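Local structure of hypothetical protein BA_2335 (Bacillus anthracis, 4H4N) at residues A[18-23]-A[60-65]. The protein is of unknown function, a small all-beta protein of the BA_2335-like family built from two short antiparallel sheets. Residues are numbered along the deposited sequence; the frame is centred on the assembly and turned at random.
With SO4 (sulfate ion), chain F.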
loop_
_atom_site.group_PDB
_atom_site.type_symbol
_atom_site.label_atom_id
_atom_site.label_comp_id
_atom_site.label_asym_id
_atom_site.label_seq_id
_atom_site.Cartn_x
_atom_site.Cartn_y
_atom_site.Cartn_z
ATOM N N LYS A 18 -5.442 -7.175 1.418
ATOM C CA LYS A 18 -5.266 -5.944 0.681
ATOM C C LYS A 18 -4.370 -5.036 1.516
ATOM O O LYS A 18 -4.618 -4.825 2.698
ATOM C CB LYS A 18 -6.616 -5.259 0.441
ATOM C CG LYS A 18 -6.481 -3.897 -0.251
ATOM C CD LYS A 18 -7.777 -3.160 -0.433
ATOM C CE LYS A 18 -8.617 -3.827 -1.479
ATOM N NZ LYS A 18 -9.727 -2.927 -1.936
ATOM N N LEU A 19 -3.322 -4.512 0.910
ATOM C CA LEU A 19 -2.462 -3.528 1.536
ATOM C C LEU A 19 -2.867 -2.147 1.036
ATOM O O LEU A 19 -2.935 -1.914 -0.168
ATOM C CB LEU A 19 -1.008 -3.785 1.187
ATOM C CG LEU A 19 0.004 -2.974 2.016
ATOM C CD1 LEU A 19 0.114 -3.494 3.442
ATOM C CD2 LEU A 19 1.356 -2.940 1.326
ATOM N N LYS A 20 -3.131 -1.240 1.969
ATOM C CA LYS A 20 -3.516 0.136 1.677
ATOM C C LYS A 20 -2.370 1.046 2.081
ATOM O O LYS A 20 -2.013 1.077 3.255
ATOM C CB LYS A 20 -4.784 0.503 2.444
ATOM C CG LYS A 20 -5.999 -0.373 2.118
ATOM C CD LYS A 20 -7.262 0.138 2.819
ATOM C CE LYS A 20 -8.515 -0.606 2.394
ATOM N NZ LYS A 20 -9.749 0.086 2.871
ATOM N N VAL A 21 -1.827 1.794 1.124
ATOM C CA VAL A 21 -0.702 2.681 1.344
ATOM C C VAL A 21 -1.225 4.115 1.277
ATOM O O VAL A 21 -1.822 4.509 0.283
ATOM C CB VAL A 21 0.386 2.474 0.270
ATOM C CG1 VAL A 21 1.589 3.360 0.544
ATOM C CG2 VAL A 21 0.794 0.997 0.178
ATOM N N THR A 22 -1.024 4.872 2.347
ATOM C CA THR A 22 -1.426 6.265 2.403
ATOM C C THR A 22 -0.191 7.144 2.374
ATOM O O THR A 22 0.737 6.945 3.148
ATOM C CB THR A 22 -2.234 6.545 3.681
ATOM O OG1 THR A 22 -3.362 5.674 3.735
ATOM C CG2 THR A 22 -2.719 7.976 3.698
ATOM N N PHE A 23 -0.190 8.114 1.469
ATOM C CA PHE A 23 0.883 9.090 1.341
ATOM C C PHE A 23 0.476 10.374 2.039
ATOM O O PHE A 23 -0.651 10.850 1.866
ATOM C CB PHE A 23 1.157 9.378 -0.145
ATOM C CG PHE A 23 1.743 8.196 -0.879
ATOM C CD1 PHE A 23 3.098 7.951 -0.840
ATOM C CD2 PHE A 23 0.955 7.324 -1.591
ATOM C CE1 PHE A 23 3.659 6.866 -1.513
ATOM C CE2 PHE A 23 1.508 6.234 -2.256
ATOM C CZ PHE A 23 2.858 6.015 -2.213
ATOM N N GLU A 60 -1.545 -0.106 5.864
ATOM C CA GLU A 60 -2.561 -0.842 6.586
ATOM C C GLU A 60 -2.841 -2.129 5.835
ATOM O O GLU A 60 -2.855 -2.143 4.614
ATOM C CB GLU A 60 -3.896 -0.059 6.633
ATOM C CG GLU A 60 -3.856 1.184 7.452
ATOM C CD GLU A 60 -5.085 2.018 7.246
ATOM O OE1 GLU A 60 -5.221 2.595 6.137
ATOM O OE2 GLU A 60 -5.896 2.159 8.194
ATOM N N VAL A 61 -3.152 -3.187 6.571
ATOM C CA VAL A 61 -3.532 -4.471 5.990
ATOM C C VAL A 61 -4.991 -4.734 6.291
ATOM O O VAL A 61 -5.430 -4.573 7.431
ATOM C CB VAL A 61 -2.675 -5.603 6.588
ATOM C CG1 VAL A 61 -3.164 -6.970 6.091
ATOM C CG2 VAL A 61 -1.219 -5.398 6.297
ATOM N N ARG A 62 -5.736 -5.151 5.277
ATOM C CA ARG A 62 -7.109 -5.561 5.450
ATOM C C ARG A 62 -7.283 -6.949 4.847
ATOM O O ARG A 62 -6.508 -7.367 4.009
ATOM C CB ARG A 62 -8.042 -4.547 4.826
ATOM C CG ARG A 62 -7.874 -3.163 5.474
ATOM C CD ARG A 62 -8.142 -3.122 7.014
ATOM N NE ARG A 62 -7.832 -1.799 7.546
ATOM C CZ ARG A 62 -8.639 -0.759 7.400
ATOM N NH1 ARG A 62 -9.814 -0.907 6.811
ATOM N NH2 ARG A 62 -8.305 0.426 7.849
ATOM N N SER A 63 -8.313 -7.653 5.290
ATOM C CA SER A 63 -8.553 -9.004 4.861
ATOM C C SER A 63 -9.386 -9.068 3.596
ATOM O O SER A 63 -10.293 -8.265 3.398
ATOM C CB SER A 63 -9.302 -9.737 5.968
ATOM O OG SER A 63 -9.568 -11.082 5.634
ATOM N N LEU A 64 -9.089 -10.057 2.746
ATOM C CA LEU A 64 -9.935 -10.392 1.566
ATOM C C LEU A 64 -10.949 -11.508 1.825
ATOM O O LEU A 64 -11.511 -12.090 0.874
ATOM C CB LEU A 64 -9.111 -10.796 0.358
ATOM C CG LEU A 64 -8.174 -9.752 -0.156
ATOM C CD1 LEU A 64 -7.458 -10.281 -1.385
ATOM C CD2 LEU A 64 -8.907 -8.484 -0.503
ATOM N N SER A 65 -11.186 -11.822 3.095
ATOM C CA SER A 65 -12.228 -12.788 3.444
ATOM C C SER A 65 -13.579 -12.101 3.253
ATOM O O SER A 65 -13.634 -10.890 3.049
ATOM C CB SER A 65 -12.080 -13.252 4.892
ATOM O OG SER A 65 -10.903 -14.023 5.072
HETATM S S SO4 F . -10.619 2.440 5.914
HETATM O O1 SO4 F . -11.668 1.520 6.339
HETATM O O2 SO4 F . -10.071 1.962 4.651
HETATM O O3 SO4 F . -9.564 2.518 6.918
HETATM O O4 SO4 F . -11.201 3.766 5.723
HETATM O O HOH W 1 -2.932 3.230 4.717
#
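K18 and R62, and two residues further along K20 and E60, form two hydrogen-bonded pairs of an antiparallel ladder that joins residues 18-23 to the end of an outer strand. Each pair exchanges two backbone bonds; K20 N to E60 O is nearly straight, at 2.8 Å and 175° at the hydrogen. Between them L19 and V61 make the non-hydrogen-bonded pair, where CA-H...O contacts run from V61 CA to K18 O and from L19 CA to E60 O.

K20 and R62 bind a sulfate ion, probably from the crystallisation liquor, and E60 on the same face pairs with R62. In the conformer described, one of two for this residue, the extended K20 chain crosses R62 at about a right angle, its CE packing on R62 CG, and NZ donates to sulfate O2 at 2.6 Å. R62 bends at chi2 (-59°), which folds its guanidinium back beside E60: NH1 reaches sulfate O1 at 3.1 Å, in the plane of the group, and NH2 donates to O3 at 2.6 Å. NH2 also forms a salt bridge to E60 OE2 (3.0 Å), meeting that oxygen from above the carboxylate plane. A water bridges the other oxygen, E60 OE1, to K20 O and T22 OG1; T22 OG1 is also hydrogen-bonded to N33 OD1.

Apolar contact is slight. On the opposite face L19 CD1 touches V61 CG2 at 3.7 Å, and past the strand end L64 CD2 lies 4.1 Å from K18 CB. S63 OG accepts from S65 N in an ST turn.

Strand 17-24 is the middle of a three-stranded antiparallel sheet, with 30-38 along its other edge, and the buried L19 packs against F11 and V13 of strand 9-13 in the second sheet.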